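Local coordinates for protein predicted metal-dependent hydrolase of the TIM-barrel fold (PDB 2QPX) that binds two zinc ions in a TIM-barrel fold of the amidohydrolase type and is probably a metal-dependent hydrolase, its substrate unknown, at residues A35-E40 with H57-L62; F104-P109 with A319-E324; R129-A134 with K199-K204; R299-A304 with T311-A316. All coordinates share one frame; numbering follows the deposited sequence. Where two conformers were deposited one is given.

Interaction 1 of 4, residues A35-E40 with H57-L62; sequences AQVSTE and HGFLAL. With EDO (1,2-ethanediol), chain E.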
# COMPACT_ATOMS: atom_id res chain seq x y z
N ALA A 35 -10.52 -25.25 -10.00
CA ALA A 35 -11.17 -24.00 -9.60
C ALA A 35 -11.08 -23.78 -8.10
O ALA A 35 -10.71 -22.70 -7.64
CB ALA A 35 -12.62 -23.96 -10.11
N GLN A 36 -11.37 -24.81 -7.32
CA GLN A 36 -11.42 -24.67 -5.87
C GLN A 36 -10.02 -24.32 -5.32
O GLN A 36 -9.93 -23.48 -4.41
CB GLN A 36 -12.01 -25.93 -5.23
CG GLN A 36 -13.50 -26.07 -5.54
CD GLN A 36 -14.07 -27.49 -5.30
OE1 GLN A 36 -13.33 -28.42 -5.08
NE2 GLN A 36 -15.41 -27.63 -5.36
N VAL A 37 -8.94 -24.88 -5.89
CA VAL A 37 -7.62 -24.61 -5.38
C VAL A 37 -7.03 -23.28 -5.89
O VAL A 37 -6.06 -22.78 -5.32
CB VAL A 37 -6.66 -25.81 -5.63
CG1 VAL A 37 -6.10 -25.81 -7.05
CG2 VAL A 37 -5.51 -25.79 -4.57
N SER A 38 -7.67 -22.69 -6.90
CA SER A 38 -7.20 -21.45 -7.50
C SER A 38 -7.47 -20.21 -6.67
O SER A 38 -7.10 -19.10 -7.08
CB SER A 38 -7.82 -21.26 -8.89
OG SER A 38 -9.19 -20.89 -8.81
N THR A 39 -8.09 -20.39 -5.49
CA THR A 39 -8.48 -19.29 -4.62
C THR A 39 -8.40 -19.74 -3.18
O THR A 39 -8.42 -20.94 -2.91
CB THR A 39 -9.95 -18.85 -4.91
OG1 THR A 39 -10.31 -17.74 -4.09
CG2 THR A 39 -10.95 -20.01 -4.68
N GLU A 40 -8.31 -18.79 -2.26
CA GLU A 40 -8.42 -19.07 -0.84
C GLU A 40 -9.85 -19.01 -0.29
O GLU A 40 -10.06 -19.23 0.90
CB GLU A 40 -7.49 -18.13 -0.06
CG GLU A 40 -6.03 -18.39 -0.43
CD GLU A 40 -5.64 -19.87 -0.25
OE1 GLU A 40 -5.81 -20.37 0.87
OE2 GLU A 40 -5.17 -20.54 -1.20
N HIS A 57 -8.35 -19.24 -15.03
CA HIS A 57 -8.03 -19.25 -16.47
C HIS A 57 -6.59 -19.56 -16.78
O HIS A 57 -6.30 -20.25 -17.78
CB HIS A 57 -8.52 -17.97 -17.12
CG HIS A 57 -10.00 -17.87 -17.10
ND1 HIS A 57 -10.80 -18.32 -18.13
CD2 HIS A 57 -10.86 -17.45 -16.13
CE1 HIS A 57 -12.07 -18.15 -17.81
NE2 HIS A 57 -12.13 -17.62 -16.59
N GLY A 58 -5.67 -19.11 -15.94
CA GLY A 58 -4.27 -19.51 -16.05
C GLY A 58 -4.09 -20.99 -15.87
O GLY A 58 -3.34 -21.62 -16.60
N PHE A 59 -4.78 -21.55 -14.88
CA PHE A 59 -4.70 -23.00 -14.67
C PHE A 59 -5.21 -23.75 -15.87
O PHE A 59 -4.61 -24.74 -16.31
CB PHE A 59 -5.56 -23.46 -13.48
CG PHE A 59 -4.99 -23.16 -12.11
CD1 PHE A 59 -3.84 -22.43 -11.91
CD2 PHE A 59 -5.66 -23.63 -11.01
CE1 PHE A 59 -3.38 -22.16 -10.62
CE2 PHE A 59 -5.20 -23.38 -9.73
CZ PHE A 59 -4.07 -22.64 -9.55
N LEU A 60 -6.33 -23.31 -16.43
CA LEU A 60 -6.89 -23.97 -17.63
C LEU A 60 -5.96 -23.89 -18.80
O LEU A 60 -5.85 -24.84 -19.59
CB LEU A 60 -8.20 -23.31 -18.05
CG LEU A 60 -9.42 -23.58 -17.22
CD1 LEU A 60 -10.66 -22.95 -17.93
CD2 LEU A 60 -9.67 -25.07 -16.93
N ALA A 61 -5.30 -22.75 -18.97
CA ALA A 61 -4.37 -22.56 -20.07
C ALA A 61 -3.24 -23.56 -19.96
O ALA A 61 -2.84 -24.18 -20.96
CB ALA A 61 -3.81 -21.09 -20.07
N LEU A 62 -2.72 -23.76 -18.76
CA LEU A 62 -1.63 -24.72 -18.57
C LEU A 62 -2.12 -26.15 -18.76
O LEU A 62 -1.42 -26.93 -19.37
CB LEU A 62 -0.91 -24.55 -17.23
CG LEU A 62 0.31 -23.61 -17.20
CD1 LEU A 62 -0.19 -22.19 -17.23
CD2 LEU A 62 1.13 -23.88 -15.97
C1 EDO E . -15.72 -19.07 -16.38
O1 EDO E . -16.82 -19.59 -15.66
C2 EDO E . -16.16 -17.68 -16.82
O2 EDO E . -15.04 -16.81 -16.83

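Interaction 2 of 4, residues F104-P109 with A319-E324; sequences FVPDDP and ASTYPE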
# COMPACT_ATOMS: atom_id res chain seq x y z
N PHE A 104 -0.52 -29.01 5.99
CA PHE A 104 -1.75 -28.84 5.20
C PHE A 104 -2.03 -30.11 4.41
O PHE A 104 -1.17 -30.59 3.68
CB PHE A 104 -1.62 -27.69 4.22
CG PHE A 104 -2.75 -27.62 3.21
CD1 PHE A 104 -4.03 -27.37 3.60
CD2 PHE A 104 -2.50 -27.90 1.85
CE1 PHE A 104 -5.06 -27.37 2.68
CE2 PHE A 104 -3.52 -27.87 0.94
CZ PHE A 104 -4.80 -27.64 1.36
N VAL A 105 -3.24 -30.64 4.56
CA VAL A 105 -3.60 -31.88 3.89
C VAL A 105 -4.82 -31.63 3.01
O VAL A 105 -5.94 -31.44 3.52
CB VAL A 105 -3.90 -32.98 4.90
CG1 VAL A 105 -4.35 -34.27 4.16
CG2 VAL A 105 -2.68 -33.26 5.76
N PRO A 106 -4.62 -31.60 1.68
CA PRO A 106 -5.80 -31.42 0.80
C PRO A 106 -6.59 -32.72 0.77
O PRO A 106 -6.05 -33.78 1.06
CB PRO A 106 -5.17 -31.14 -0.57
CG PRO A 106 -3.84 -31.84 -0.52
CD PRO A 106 -3.38 -31.76 0.92
N ASP A 107 -7.86 -32.64 0.39
CA ASP A 107 -8.67 -33.85 0.26
C ASP A 107 -8.12 -34.75 -0.83
O ASP A 107 -7.69 -34.26 -1.86
CB ASP A 107 -10.12 -33.48 -0.07
CG ASP A 107 -10.86 -32.80 1.05
OD1 ASP A 107 -10.44 -32.86 2.21
OD2 ASP A 107 -11.90 -32.20 0.74
N ASP A 108 -8.16 -36.06 -0.60
CA ASP A 108 -7.61 -37.08 -1.49
C ASP A 108 -6.10 -36.91 -1.72
O ASP A 108 -5.64 -36.93 -2.86
CB ASP A 108 -8.38 -37.08 -2.81
CG ASP A 108 -9.85 -37.05 -2.60
OD1 ASP A 108 -10.40 -38.10 -2.19
OD2 ASP A 108 -10.48 -35.98 -2.80
N PRO A 109 -5.34 -36.73 -0.62
CA PRO A 109 -3.93 -36.38 -0.77
C PRO A 109 -3.05 -37.55 -1.19
O PRO A 109 -3.38 -38.73 -0.94
CB PRO A 109 -3.51 -36.03 0.66
CG PRO A 109 -4.36 -36.90 1.49
CD PRO A 109 -5.70 -36.90 0.81
N ALA A 319 2.17 -23.88 -3.94
CA ALA A 319 1.21 -24.64 -4.68
C ALA A 319 0.82 -25.94 -3.95
O ALA A 319 1.64 -26.55 -3.25
CB ALA A 319 1.77 -24.98 -6.08
N SER A 320 -0.44 -26.35 -4.14
CA SER A 320 -0.91 -27.66 -3.72
C SER A 320 -1.69 -28.28 -4.83
O SER A 320 -2.03 -27.62 -5.82
CB SER A 320 -1.83 -27.62 -2.48
OG SER A 320 -3.15 -27.21 -2.76
N THR A 321 -2.02 -29.55 -4.60
CA THR A 321 -3.12 -30.26 -5.27
C THR A 321 -2.80 -30.75 -6.68
O THR A 321 -2.82 -31.94 -6.93
CB THR A 321 -4.43 -29.40 -5.20
OG1 THR A 321 -4.77 -29.15 -3.84
CG2 THR A 321 -5.62 -30.12 -5.91
N TYR A 322 -2.50 -29.83 -7.59
CA TYR A 322 -2.25 -30.13 -8.97
C TYR A 322 -1.07 -29.41 -9.54
O TYR A 322 -0.76 -28.29 -9.14
CB TYR A 322 -3.50 -29.78 -9.79
CG TYR A 322 -4.71 -30.71 -9.71
CD1 TYR A 322 -4.57 -32.09 -9.70
CD2 TYR A 322 -5.99 -30.20 -9.71
CE1 TYR A 322 -5.69 -32.92 -9.74
CE2 TYR A 322 -7.10 -31.00 -9.76
CZ TYR A 322 -6.95 -32.38 -9.76
OH TYR A 322 -8.09 -33.13 -9.82
N PRO A 323 -0.40 -30.01 -10.54
CA PRO A 323 0.81 -29.40 -11.09
C PRO A 323 0.60 -28.08 -11.79
O PRO A 323 1.53 -27.29 -11.87
CB PRO A 323 1.37 -30.47 -12.02
CG PRO A 323 0.14 -31.29 -12.42
CD PRO A 323 -0.68 -31.34 -11.15
N GLU A 324 -0.62 -27.82 -12.26
CA GLU A 324 -0.90 -26.49 -12.86
C GLU A 324 -0.61 -25.34 -11.91
O GLU A 324 -0.21 -24.26 -12.36
CB GLU A 324 -2.36 -26.37 -13.31
CG GLU A 324 -2.74 -27.26 -14.46
CD GLU A 324 -3.20 -28.67 -14.08
OE1 GLU A 324 -2.93 -29.17 -12.98
OE2 GLU A 324 -3.78 -29.35 -14.98

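Interaction 3 of 4, residues R129-A134 with K199-K204; sequences RLETHA and KRLTSK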
# COMPACT_ATOMS: atom_id res chain seq x y z
N ARG A 129 5.49 -28.28 10.42
CA ARG A 129 4.53 -27.25 10.84
C ARG A 129 4.35 -27.31 12.37
O ARG A 129 3.90 -28.33 12.96
CB ARG A 129 3.18 -27.42 10.14
CG ARG A 129 2.25 -26.24 10.44
CD ARG A 129 0.94 -26.34 9.81
NE ARG A 129 1.00 -26.05 8.39
CZ ARG A 129 -0.03 -25.66 7.68
NH1 ARG A 129 -1.23 -25.58 8.23
NH2 ARG A 129 0.13 -25.35 6.42
N LEU A 130 4.70 -26.21 13.01
CA LEU A 130 4.66 -26.17 14.47
C LEU A 130 3.26 -26.40 15.07
O LEU A 130 3.10 -27.19 15.97
CB LEU A 130 5.23 -24.84 14.95
CG LEU A 130 6.75 -24.67 14.72
CD1 LEU A 130 7.13 -23.17 14.91
CD2 LEU A 130 7.60 -25.57 15.65
N GLU A 131 2.28 -25.64 14.60
CA GLU A 131 0.98 -25.64 15.25
C GLU A 131 0.27 -26.99 15.15
O GLU A 131 -0.43 -27.41 16.08
CB GLU A 131 0.07 -24.49 14.79
CG GLU A 131 0.56 -23.11 15.19
CD GLU A 131 1.70 -22.51 14.35
OE1 GLU A 131 2.12 -23.14 13.32
OE2 GLU A 131 2.12 -21.40 14.75
N THR A 132 0.38 -27.68 14.01
CA THR A 132 -0.27 -28.98 13.84
C THR A 132 0.40 -30.05 14.72
O THR A 132 -0.27 -30.88 15.31
CB THR A 132 -0.34 -29.36 12.35
OG1 THR A 132 0.92 -29.11 11.78
CG2 THR A 132 -1.35 -28.49 11.61
N HIS A 133 1.73 -30.00 14.87
CA HIS A 133 2.41 -30.89 15.79
C HIS A 133 1.98 -30.56 17.22
O HIS A 133 1.67 -31.47 18.01
CB HIS A 133 3.93 -30.83 15.63
CG HIS A 133 4.44 -31.60 14.46
ND1 HIS A 133 4.59 -31.04 13.21
CD2 HIS A 133 4.81 -32.89 14.34
CE1 HIS A 133 5.05 -31.97 12.38
NE2 HIS A 133 5.17 -33.11 13.04
N ALA A 134 1.86 -29.27 17.53
CA ALA A 134 1.40 -28.85 18.87
C ALA A 134 0.00 -29.44 19.17
O ALA A 134 -0.27 -29.95 20.27
CB ALA A 134 1.40 -27.32 18.99
N LYS A 199 -9.82 -28.98 18.62
CA LYS A 199 -8.49 -29.41 18.35
C LYS A 199 -7.60 -28.25 17.89
O LYS A 199 -6.43 -28.15 18.31
CB LYS A 199 -8.43 -30.52 17.28
CG LYS A 199 -7.01 -31.08 17.14
CD LYS A 199 -6.86 -32.21 16.14
CE LYS A 199 -5.45 -32.70 16.07
NZ LYS A 199 -5.29 -33.79 15.04
N ARG A 200 -8.15 -27.38 17.07
CA ARG A 200 -7.44 -26.25 16.47
C ARG A 200 -6.77 -25.36 17.53
O ARG A 200 -7.44 -24.90 18.44
CB ARG A 200 -8.48 -25.42 15.70
CG ARG A 200 -8.00 -24.37 14.73
CD ARG A 200 -9.20 -23.86 13.89
NE ARG A 200 -9.26 -22.40 13.86
CZ ARG A 200 -8.73 -21.63 12.92
NH1 ARG A 200 -8.10 -22.14 11.87
NH2 ARG A 200 -8.83 -20.31 13.03
N LEU A 201 -5.47 -25.11 17.38
CA LEU A 201 -4.74 -24.20 18.28
C LEU A 201 -4.99 -22.73 17.85
O LEU A 201 -4.62 -22.32 16.75
CB LEU A 201 -3.25 -24.51 18.25
CG LEU A 201 -2.33 -23.60 19.05
CD1 LEU A 201 -2.81 -23.49 20.53
CD2 LEU A 201 -0.90 -24.07 18.91
N THR A 202 -5.66 -21.97 18.70
CA THR A 202 -6.05 -20.59 18.45
C THR A 202 -5.68 -19.63 19.59
O THR A 202 -5.97 -18.44 19.51
CB THR A 202 -7.57 -20.48 18.18
OG1 THR A 202 -8.31 -20.86 19.35
CG2 THR A 202 -7.97 -21.35 16.94
N SER A 203 -5.02 -20.14 20.62
CA SER A 203 -4.66 -19.32 21.80
C SER A 203 -3.42 -18.44 21.49
O SER A 203 -2.33 -19.00 21.28
CB SER A 203 -4.28 -20.22 22.95
OG SER A 203 -3.73 -19.47 24.04
N LYS A 204 -3.59 -17.12 21.45
CA LYS A 204 -2.49 -16.20 21.23
C LYS A 204 -1.41 -16.32 22.32
O LYS A 204 -0.21 -16.40 22.00
CB LYS A 204 -2.97 -14.76 21.02
CG LYS A 204 -1.81 -13.82 20.74
CD LYS A 204 -2.29 -12.52 20.21
CE LYS A 204 -1.22 -11.42 20.25
NZ LYS A 204 0.01 -11.70 19.49

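Interaction 4 of 4, residues R299-A304 with T311-A316; sequences RVFNEA and TRILFA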
# COMPACT_ATOMS: atom_id res chain seq x y z
N ARG A 299 4.44 -6.56 -11.19
CA ARG A 299 4.45 -5.32 -10.39
C ARG A 299 4.71 -5.60 -8.92
O ARG A 299 5.46 -4.85 -8.27
CB ARG A 299 3.20 -4.48 -10.59
CG ARG A 299 1.98 -4.85 -9.86
CD ARG A 299 0.82 -3.82 -10.13
NE ARG A 299 0.49 -3.89 -11.55
CZ ARG A 299 -0.39 -4.71 -12.09
NH1 ARG A 299 -1.16 -5.50 -11.34
NH2 ARG A 299 -0.53 -4.69 -13.41
N VAL A 300 4.17 -6.70 -8.40
CA VAL A 300 4.46 -7.12 -7.02
C VAL A 300 5.92 -7.48 -6.83
O VAL A 300 6.54 -7.04 -5.85
CB VAL A 300 3.49 -8.23 -6.53
CG1 VAL A 300 3.95 -8.79 -5.18
CG2 VAL A 300 2.07 -7.64 -6.43
N PHE A 301 6.53 -8.20 -7.78
CA PHE A 301 7.94 -8.46 -7.69
C PHE A 301 8.73 -7.15 -7.65
O PHE A 301 9.63 -6.95 -6.81
CB PHE A 301 8.42 -9.34 -8.85
CG PHE A 301 9.87 -9.66 -8.78
CD1 PHE A 301 10.30 -10.75 -8.03
CD2 PHE A 301 10.80 -8.84 -9.36
CE1 PHE A 301 11.66 -10.99 -7.89
CE2 PHE A 301 12.15 -9.08 -9.21
CZ PHE A 301 12.58 -10.14 -8.49
N ASN A 302 8.42 -6.25 -8.58
CA ASN A 302 9.14 -5.01 -8.64
C ASN A 302 9.03 -4.23 -7.33
O ASN A 302 10.01 -3.68 -6.83
CB ASN A 302 8.62 -4.13 -9.77
CG ASN A 302 8.89 -4.69 -11.15
OD1 ASN A 302 9.76 -5.54 -11.34
ND2 ASN A 302 8.13 -4.18 -12.15
N GLU A 303 7.83 -4.14 -6.80
CA GLU A 303 7.59 -3.41 -5.56
C GLU A 303 8.36 -4.06 -4.39
O GLU A 303 8.97 -3.37 -3.58
CB GLU A 303 6.10 -3.35 -5.23
CG GLU A 303 5.26 -2.45 -6.14
CD GLU A 303 3.76 -2.68 -5.99
OE1 GLU A 303 3.31 -3.15 -4.92
OE2 GLU A 303 3.01 -2.40 -6.98
N ALA A 304 8.35 -5.39 -4.38
CA ALA A 304 8.99 -6.20 -3.35
C ALA A 304 10.49 -5.97 -3.23
O ALA A 304 11.05 -6.08 -2.14
CB ALA A 304 8.70 -7.71 -3.60
N THR A 311 19.57 -10.97 -2.73
CA THR A 311 19.95 -12.20 -2.08
C THR A 311 19.06 -12.60 -0.89
O THR A 311 19.35 -13.57 -0.20
CB THR A 311 21.39 -12.12 -1.62
OG1 THR A 311 21.57 -10.94 -0.83
CG2 THR A 311 22.34 -12.14 -2.87
N ARG A 312 17.94 -11.88 -0.70
CA ARG A 312 16.98 -12.20 0.37
C ARG A 312 15.61 -12.64 -0.11
O ARG A 312 14.81 -13.11 0.70
CB ARG A 312 16.83 -11.02 1.31
CG ARG A 312 18.11 -10.69 2.13
CD ARG A 312 18.53 -11.78 3.10
NE ARG A 312 19.54 -11.24 4.00
CZ ARG A 312 19.27 -10.43 5.02
NH1 ARG A 312 18.01 -10.24 5.41
NH2 ARG A 312 20.26 -9.86 5.67
N ILE A 313 15.33 -12.44 -1.41
CA ILE A 313 14.04 -12.82 -2.00
C ILE A 313 14.18 -14.22 -2.64
O ILE A 313 15.20 -14.52 -3.26
CB ILE A 313 13.40 -11.70 -2.91
CG1 ILE A 313 11.91 -12.00 -3.18
CG2 ILE A 313 14.21 -11.51 -4.18
CD1 ILE A 313 11.11 -10.87 -3.89
N LEU A 314 13.18 -15.06 -2.44
CA LEU A 314 13.22 -16.48 -2.86
C LEU A 314 12.05 -16.79 -3.79
O LEU A 314 10.99 -16.19 -3.69
CB LEU A 314 13.06 -17.42 -1.64
CG LEU A 314 13.98 -17.17 -0.44
CD1 LEU A 314 13.65 -18.14 0.73
CD2 LEU A 314 15.45 -17.26 -0.83
N PHE A 315 12.24 -17.76 -4.68
CA PHE A 315 11.12 -18.39 -5.37
C PHE A 315 10.42 -19.42 -4.45
O PHE A 315 11.06 -20.28 -3.85
CB PHE A 315 11.54 -19.17 -6.62
CG PHE A 315 10.44 -19.98 -7.20
CD1 PHE A 315 9.38 -19.37 -7.85
CD2 PHE A 315 10.41 -21.36 -7.02
CE1 PHE A 315 8.34 -20.11 -8.33
CE2 PHE A 315 9.33 -22.11 -7.49
CZ PHE A 315 8.34 -21.49 -8.16
N ALA A 316 9.08 -19.33 -4.41
CA ALA A 316 8.23 -20.42 -3.97
C ALA A 316 6.93 -20.32 -4.73
O ALA A 316 6.56 -19.25 -5.20
CB ALA A 316 7.93 -20.40 -2.45

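Interaction 1 of 4, residues A35-E40 with H57-L62
Phe59 reaches from helix 54-66 to the C-terminal end of helix 30-37, where CE2 of its ring meets Ser38 CB at 3.5 Å and Val37 CG1 at 3.7 Å. Both carbons approach the ring obliquely, and the Val37 and Phe59 side chains cross at about a right angle. The ring also lies along the Ser38 backbone, with CE2 3.6 Å from Ser38 CA, so Ser38 offers its carbon side to the aromatic group. Its hydroxyl is turned back into its own chain: with OG between the backbone N and the carbonyl carbon (chi1 74°), it donates to Ala35 O at 2.6 Å. Ala35 O takes a second bond from Ser38 N at 3.1 Å, so two donors from one residue grip a single carbonyl at the helix end and hold the hydroxyl in place. On the Phe59 side, CG stands anti to the carbonyl carbon (chi1 -76°), a torsion that lets the ring reach across to Ser38. Trimming Phe59 to an alanine is likely to leave Ser38 CB and Val37 CG1 without their aromatic partner and to open a gap between the two helices. Two residues earlier, His57 NE2 donates to O2 of a 1,2-ethanediol molecule, probably from the crystallisation liquor, at 3.0 Å and close to the ring plane; Lys51 O is a further partner of NE2, and the ring meets Trp355 of the second subunit edge-to-face. Farther out, Met325 of helix 323-342 packs on both Val37 and Phe59, while Leu292 of helix 289-292 touches Phe59, so the contact joins helices 30-37 and 54-66 beside them.

Interaction 2 of 4, residues F104-P109 with A319-E324
The Phe104 ring presents its edge to Ser320: OG lies near the ring plane, 3.8 Å from CE2, and Ser320 CB is equally near that carbon. Over one face of the same ring sits Pro106 N, 3.9 Å above the plane and displaced toward the rim, so the chain of 104-109 folds back on its own phenyl group. In the facing segment, the Tyr322 ring carries Thr321 CG2 on one face, again offset toward the rim. With CG anti to the backbone N (chi1 169°), Phe104 extends toward Ser320, and Pro106 follows with CB 3.8 Å from Thr321 OG1. The two hydroxyls that receive these carbons are hydrogen-bonded to each other, Ser320 OG to Thr321 OG1 at 2.7 Å; this link ties together the polar ends that meet Phe104 and Pro106. The interface between the segments is therefore made of van der Waals contacts, carbon against hydroxyl. It also borders the metal centre: the Phe104 side chain is about 6 Å from a bound zinc ion, its ring meets zinc ligand His20 edge-to-face, and Ser320 touches that histidine too. The contact thus joins the loop after strand 95-101 to the turn leading into helix 323-342, with Val37 of helix 30-37 packed on both Ser320 and Thr321.

Interaction 3 of 4, residues R129-A134 with K199-K204
Glu131 and Ala134, one turn apart on helix 130-138, receive the same methyl group of Leu201. Just ahead of them, Arg129 occupies the N-cap position, and its carbonyl is held from within the helix: His133 ND1 donates to Arg129 O at 2.8 Å, with an N-H...O angle of 166°. The acceptor lies in the imidazole plane, whereas the donor stands above the carbonyl plane. This bond fixes the rotation of the His133 ring. The side chain of Glu131 leaves the helix toward Leu201 and then bends at chi2 (78°), so CG touches Leu201 CD2 at 4.1 Å while the carboxylate turns aside. That carboxylate is engaged by Ser168 OG and Ile169 N, one partner for each oxygen, in the residues directly after the zinc-binding Lys167, which is carboxylated. Through those two bonds Glu131 may help to position Ser168 and Ile169, next to the metal ligand, a second-shell role inferred from the geometry alone; its side chain is about 10 Å from a bound zinc ion. The helix itself follows strand 124-127 of the TIM-barrel fold. The Glu131 and Leu201 side chains cross at about a right angle. At Ala134, CB meets Leu201 CD2 at 4.0 Å, completing the apolar seat. Leu201 enters it with CG anti to the backbone N, reaching from the loop between helices 183-196 and 204-221. Its backbone is tethered as well, the amide N by Glu135 and the carbonyl O by Arg173, and Ile207 of helix 204-221 touches its side chain.

Interaction 4 of 4, residues R299-A304 with T311-A316
Helix-on-strand packing in the TIM barrel brings Ile313, on the short strand 313-314, against Phe301 and Ala304 of helix 297-304, which precedes that strand in the chain. The strand, weakly bonded, runs parallel to strand 282-285 in the barrel wall. A single methyl group carries the contact: Ile313 CD1 is 4.0 Å from Phe301 CE1 and also 4.0 Å from Ala304 CB, and it approaches the aromatic ring obliquely. These three residues are buried; 110 Å² is buried between the segments, and the contacts across it join apolar side-chain atoms. The geometry explains how one atom serves two partners. Ile313 is extended, with chi1 -165° and chi2 172°, so CD1 stands well out from the strand toward the helix, while Ala304, having only a methyl, leaves the helix surface low where that tip arrives. Phe301, one turn earlier, swings its ring to the same point. Around them, Phe284 of strand 282-285 packs on both Ala304 and Ile313, and Ile359 of helix 349-367 adds to the Ile313 side. The Phe301 ring meets His340 edge-to-face, and the same histidine donates from ND1 to Asn302 OD1. That amide oxygen in turn lies at the edge of the Phe301 ring and in its plane, so the rim of the phenyl group faces Asn302 OD1 while its CE1 carbon touches Ile313 CD1.

In the fold
From the N terminus, interaction 1 closes first, a short loop that joins helix 30-37 to helix 54-66. Interaction 2 then opens at 104-109 and closes only at 319-324, spanning 209 intervening residues and bringing the loop after strand 95-101 to the start of helix 323-342. Inside that span lie interactions 3 and 4, in series: interaction 3 ties helix 130-138 to the loop that precedes helix 204-221, while interaction 4 joins helix 297-304 to the strand just after it. No pair crosses. Interaction 2 touches interaction 1 through Val37 and interaction 3 through Arg129, whereas interaction 4 lies across the chain's centre from interactions 2 and 3.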